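Local coordinates for protein putative Zn-dependent Alcohol Dehydrogenase (Rhodobacter sphaeroides, PDB 3IV6) that binds S-adenosylmethionine in a Rossmann-like alpha/beta domain and, despite its dehydrogenase name, is probably an S-adenosylmethionine-dependent methyltransferase, at residues P31-F39 with L245-L253. Numbering follows the deposited sequence.
Sequences PSDRENDIF and LPDAPNTML
Glu-35, in the first turn of helix 33-39, plugs its carboxylate into the loop 245-250 that joins the edge strand 237-244 to 251-258, the one reversed strand of a Rossmann sheet like that of methyltransferases. With Ser-32 as N-cap it also forms a capping box: Ser-32 N gives a hydrogen bond to Glu-35 OE1 (3.0 Å), while the return bond from Glu-35 N to Ser-32 OG is weak. Across the contact, Glu-35 OE2 takes two backbone N-H groups from the same face of the carboxylate. Ala-248 N reaches Glu-35 OE2 on the syn side at 2.9 Å, nearly straight (172°); Asp-247 N comes to the same oxygen from above the plane, at 3.1 Å and more bent. The chain, extended beyond CG (chi2 174°), carries the carboxylate that far. A glutamine here would probably turn its NH2 either to Asp-247 N and Ala-248 N, leaving both without an acceptor, or to Ser-32 N, breaking the capping box.

The apolar contacts continue along the helix. Ile-38 meets Pro-246 tip to tip, CD1 to CD at 4.0 Å, and slides past Leu-253. Pro-31, just before the helix, touches the bound S-adenosylmethionine. Leu-253 puts CD2 over one face of the Phe-39 ring, and its CD1 lies 3.8 Å from Phe-39 CE2.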
ATOM      1  N   PRO A  31      -1.010  -4.384   9.869  1.00 30.31           N
ATOM      2  CA  PRO A  31       0.050  -4.851  10.777  1.00 28.77           C
ATOM      3  C   PRO A  31      -0.501  -5.258  12.132  1.00 21.09           C
ATOM      4  O   PRO A  31      -1.437  -4.669  12.616  1.00 26.08           O
ATOM      5  CB  PRO A  31       0.985  -3.642  10.893  1.00 24.54           C
ATOM      6  CG  PRO A  31       0.628  -2.760   9.713  1.00 25.15           C
ATOM      7  CD  PRO A  31      -0.794  -3.002   9.403  1.00 28.13           C
ATOM      8  N   SER A  32       0.066  -6.294  12.725  1.00 24.46           N
ATOM      9  CA  SER A  32      -0.167  -6.605  14.154  1.00 30.11           C
ATOM     10  C   SER A  32       0.445  -5.565  15.141  1.00 28.67           C
ATOM     11  O   SER A  32       1.160  -4.628  14.739  1.00 26.31           O
ATOM     12  CB  SER A  32       0.440  -7.953  14.454  1.00 27.09           C
ATOM     13  OG  SER A  32       1.828  -7.860  14.186  1.00 35.74           O
ATOM     14  N   ASP A  33       0.187  -5.727  16.432  1.00 27.24           N
ATOM     15  CA  ASP A  33       0.864  -4.864  17.405  1.00 32.07           C
ATOM     16  C   ASP A  33       2.399  -4.907  17.216  1.00 32.85           C
ATOM     17  O   ASP A  33       3.043  -3.865  17.032  1.00 26.81           O
ATOM     18  CB  ASP A  33       0.488  -5.215  18.846  1.00 35.18           C
ATOM     19  CG  ASP A  33      -0.977  -4.916  19.180  1.00 43.21           C
ATOM     20  OD1 ASP A  33      -1.712  -4.333  18.339  1.00 46.77           O
ATOM     21  OD2 ASP A  33      -1.386  -5.286  20.308  1.00 49.10           O
ATOM     22  N   ARG A  34       2.970  -6.110  17.216  1.00 26.66           N
ATOM     23  CA  ARG A  34       4.399  -6.247  17.078  1.00 26.99           C
ATOM     24  C   ARG A  34       4.951  -5.513  15.874  1.00 31.53           C
ATOM     25  O   ARG A  34       6.058  -4.894  15.930  1.00 29.86           O
ATOM     26  CB  ARG A  34       4.758  -7.718  16.942  1.00 28.33           C
ATOM     27  CG  ARG A  34       5.723  -8.168  17.971  1.00 31.66           C
ATOM     28  CD  ARG A  34       5.001  -8.407  19.316  1.00 37.46           C
ATOM     29  NE  ARG A  34       5.725  -7.746  20.383  1.00 42.41           N
ATOM     30  CZ  ARG A  34       5.541  -7.996  21.664  1.00 41.39           C
ATOM     31  NH1 ARG A  34       6.241  -7.328  22.563  1.00 42.16           N
ATOM     32  NH2 ARG A  34       4.666  -8.915  22.028  1.00 39.96           N
ATOM     33  N   GLU A  35       4.198  -5.629  14.774  1.00 29.35           N
ATOM     34  CA  GLU A  35       4.627  -5.071  13.500  1.00 26.96           C
ATOM     35  C   GLU A  35       4.527  -3.537  13.461  1.00 24.82           C
ATOM     36  O   GLU A  35       5.382  -2.876  12.871  1.00 21.75           O
ATOM     37  CB  GLU A  35       3.851  -5.716  12.372  1.00 29.01           C
ATOM     38  CG  GLU A  35       4.220  -7.152  12.192  1.00 32.35           C
ATOM     39  CD  GLU A  35       3.376  -7.869  11.170  1.00 34.97           C
ATOM     40  OE1 GLU A  35       2.207  -7.470  10.924  1.00 32.05           O
ATOM     41  OE2 GLU A  35       3.905  -8.855  10.627  1.00 34.98           O
ATOM     42  N   ASN A  36       3.484  -2.983  14.083  1.00 21.49           N
ATOM     43  CA  ASN A  36       3.417  -1.550  14.302  1.00 22.41           C
ATOM     44  C   ASN A  36       4.711  -1.069  14.968  1.00 28.53           C
ATOM     45  O   ASN A  36       5.347  -0.120  14.510  1.00 25.67           O
ATOM     46  CB  ASN A  36       2.212  -1.178  15.170  1.00 25.57           C
ATOM     47  CG  ASN A  36       0.883  -1.285  14.424  1.00 25.30           C
ATOM     48  OD1 ASN A  36       0.840  -1.361  13.201  1.00 23.76           O
ATOM     49  ND2 ASN A  36      -0.199  -1.282  15.164  1.00 24.09           N
ATOM     50  N   ASP A  37       5.116  -1.769  16.027  1.00 29.18           N
ATOM     51  CA  ASP A  37       6.368  -1.511  16.713  1.00 23.17           C
ATOM     52  C   ASP A  37       7.627  -1.579  15.823  1.00 24.87           C
ATOM     53  O   ASP A  37       8.503  -0.716  15.900  1.00 28.47           O
ATOM     54  CB  ASP A  37       6.474  -2.433  17.919  1.00 22.67           C
ATOM     55  CG  ASP A  37       5.435  -2.116  18.975  1.00 32.58           C
ATOM     56  OD1 ASP A  37       4.713  -1.097  18.809  1.00 35.73           O
ATOM     57  OD2 ASP A  37       5.328  -2.879  19.970  1.00 35.13           O
ATOM     58  N   ILE A  38       7.729  -2.592  14.980  1.00 20.26           N
ATOM     59  CA  ILE A  38       8.871  -2.689  14.089  1.00 23.07           C
ATOM     60  C   ILE A  38       8.942  -1.541  13.077  1.00 22.88           C
ATOM     61  O   ILE A  38      10.021  -1.080  12.720  1.00 25.44           O
ATOM     62  CB  ILE A  38       8.851  -4.035  13.361  1.00 24.48           C
ATOM     63  CG1 ILE A  38       9.100  -5.164  14.353  1.00 16.76           C
ATOM     64  CG2 ILE A  38       9.849  -4.071  12.198  1.00 20.00           C
ATOM     65  CD1 ILE A  38       8.637  -6.524  13.850  1.00 17.69           C
ATOM     66  N   PHE A  39       7.778  -1.100  12.612  1.00 23.89           N
ATOM     67  CA  PHE A  39       7.626   0.017  11.678  1.00 22.70           C
ATOM     68  C   PHE A  39       8.153   1.302  12.315  1.00 24.29           C
ATOM     69  O   PHE A  39       8.480   2.266  11.635  1.00 24.65           O
ATOM     70  CB  PHE A  39       6.129   0.201  11.300  1.00 20.51           C
ATOM     71  CG  PHE A  39       5.759  -0.391   9.957  1.00 23.09           C
ATOM     72  CD1 PHE A  39       5.014  -1.549   9.879  1.00 19.23           C
ATOM     73  CD2 PHE A  39       6.201   0.199   8.773  1.00 21.88           C
ATOM     74  CE1 PHE A  39       4.696  -2.097   8.654  1.00 25.32           C
ATOM     75  CE2 PHE A  39       5.888  -0.347   7.537  1.00 24.39           C
ATOM     76  CZ  PHE A  39       5.134  -1.506   7.474  1.00 25.48           C
ATOM     77  N   LEU A 245       8.579 -10.268   8.193  1.00 33.76           N
ATOM     78  CA  LEU A 245       7.738  -9.858   9.311  1.00 33.43           C
ATOM     79  C   LEU A 245       7.115 -11.065  10.005  1.00 35.15           C
ATOM     80  O   LEU A 245       6.810 -12.071   9.367  1.00 37.68           O
ATOM     81  CB  LEU A 245       6.641  -8.903   8.833  1.00 26.40           C
ATOM     82  CG  LEU A 245       7.083  -7.479   8.493  1.00 29.38           C
ATOM     83  CD1 LEU A 245       5.889  -6.625   8.098  1.00 22.49           C
ATOM     84  CD2 LEU A 245       7.832  -6.855   9.661  1.00 26.51           C
ATOM     85  N   PRO A 246       6.930 -10.955  11.317  1.00 32.47           N
ATOM     86  CA  PRO A 246       6.558 -12.110  12.142  1.00 32.80           C
ATOM     87  C   PRO A 246       5.162 -12.621  11.802  1.00 30.03           C
ATOM     88  O   PRO A 246       4.990 -13.810  11.533  1.00 35.40           O
ATOM     89  CB  PRO A 246       6.577 -11.540  13.561  1.00 27.19           C
ATOM     90  CG  PRO A 246       6.274 -10.095  13.385  1.00 26.95           C
ATOM     91  CD  PRO A 246       6.911  -9.697  12.084  1.00 27.09           C
ATOM     92  N   ASP A 247       4.179 -11.727  11.817  1.00 30.45           N
ATOM     93  CA  ASP A 247       2.778 -12.129  11.803  1.00 32.82           C
ATOM     94  C   ASP A 247       2.232 -12.184  10.381  1.00 39.71           C
ATOM     95  O   ASP A 247       1.626 -13.176   9.977  1.00 45.42           O
ATOM     96  CB  ASP A 247       1.938 -11.171  12.652  1.00 31.49           C
ATOM     97  CG  ASP A 247       2.339 -11.183  14.113  1.00 45.95           C
ATOM     98  OD1 ASP A 247       2.312 -10.107  14.748  1.00 46.77           O
ATOM     99  OD2 ASP A 247       2.682 -12.268  14.629  1.00 48.78           O
ATOM    100  N   ALA A 248       2.450 -11.112   9.626  1.00 39.13           N
ATOM    101  CA  ALA A 248       1.864 -10.977   8.299  1.00 33.60           C
ATOM    102  C   ALA A 248       2.341 -12.089   7.370  1.00 32.67           C
ATOM    103  O   ALA A 248       3.302 -12.795   7.674  1.00 32.05           O
ATOM    104  CB  ALA A 248       2.192  -9.614   7.710  1.00 35.75           C
ATOM    105  N   PRO A 249       1.662 -12.239   6.237  1.00 43.08           N
ATOM    106  CA  PRO A 249       1.836 -13.420   5.385  1.00 42.08           C
ATOM    107  C   PRO A 249       2.987 -13.246   4.402  1.00 38.04           C
ATOM    108  O   PRO A 249       2.857 -12.508   3.425  1.00 42.71           O
ATOM    109  CB  PRO A 249       0.507 -13.499   4.631  1.00 46.30           C
ATOM    110  CG  PRO A 249      -0.477 -12.866   5.548  1.00 45.86           C
ATOM    111  CD  PRO A 249       0.266 -11.769   6.256  1.00 50.00           C
ATOM    112  N   ASN A 250       4.103 -13.920   4.664  1.00 34.01           N
ATOM    113  CA  ASN A 250       5.277 -13.821   3.805  1.00 34.49           C
ATOM    114  C   ASN A 250       5.577 -12.382   3.402  1.00 33.25           C
ATOM    115  O   ASN A 250       5.748 -12.080   2.220  1.00 30.73           O
ATOM    116  CB  ASN A 250       5.104 -14.691   2.559  1.00 36.87           C
ATOM    117  CG  ASN A 250       6.429 -15.097   1.943  1.00 49.98           C
ATOM    118  OD1 ASN A 250       7.374 -15.448   2.650  1.00 49.33           O
ATOM    119  ND2 ASN A 250       6.505 -15.047   0.618  1.00 44.90           N
ATOM    120  N   THR A 251       5.638 -11.495   4.390  1.00 31.38           N
ATOM    121  CA  THR A 251       5.678 -10.061   4.132  1.00 28.66           C
ATOM    122  C   THR A 251       7.019  -9.463   4.545  1.00 28.80           C
ATOM    123  O   THR A 251       7.367  -9.452   5.725  1.00 30.91           O
ATOM    124  CB  THR A 251       4.548  -9.323   4.873  1.00 33.08           C
ATOM    125  OG1 THR A 251       3.307  -9.523   4.183  1.00 31.95           O
ATOM    126  CG2 THR A 251       4.844  -7.833   4.950  1.00 27.39           C
HETATM  127  N   MSE A 252       7.766  -8.967   3.564  1.00 25.48           N
HETATM  128  CA  MSE A 252       9.077  -8.381   3.821  1.00 25.33           C
HETATM  129  C   MSE A 252       8.984  -6.867   3.968  1.00 27.67           C
HETATM  130  O   MSE A 252       8.365  -6.190   3.145  1.00 26.30           O
HETATM  131  CB  MSE A 252      10.053  -8.742   2.701  1.00 26.11           C
HETATM  132  CG  MSE A 252      11.484  -8.297   2.958  1.00 34.33           C
HETATM  133 SE   MSE A 252      12.627  -9.756   3.567  0.63 45.08          SE
HETATM  134  CE  MSE A 252      12.293 -11.025   2.126  1.00 30.33           C
ATOM    135  N   LEU A 253       9.602  -6.340   5.020  1.00 29.82           N
ATOM    136  CA  LEU A 253       9.689  -4.897   5.215  1.00 24.43           C
ATOM    137  C   LEU A 253      11.037  -4.358   4.747  1.00 23.30           C
ATOM    138  O   LEU A 253      12.087  -4.891   5.103  1.00 26.18           O
ATOM    139  CB  LEU A 253       9.462  -4.542   6.686  1.00 26.16           C
ATOM    140  CG  LEU A 253       9.767  -3.097   7.088  1.00 24.68           C
ATOM    141  CD1 LEU A 253       9.017  -2.121   6.195  1.00 22.44           C
ATOM    142  CD2 LEU A 253       9.423  -2.864   8.552  1.00 18.10           C
TER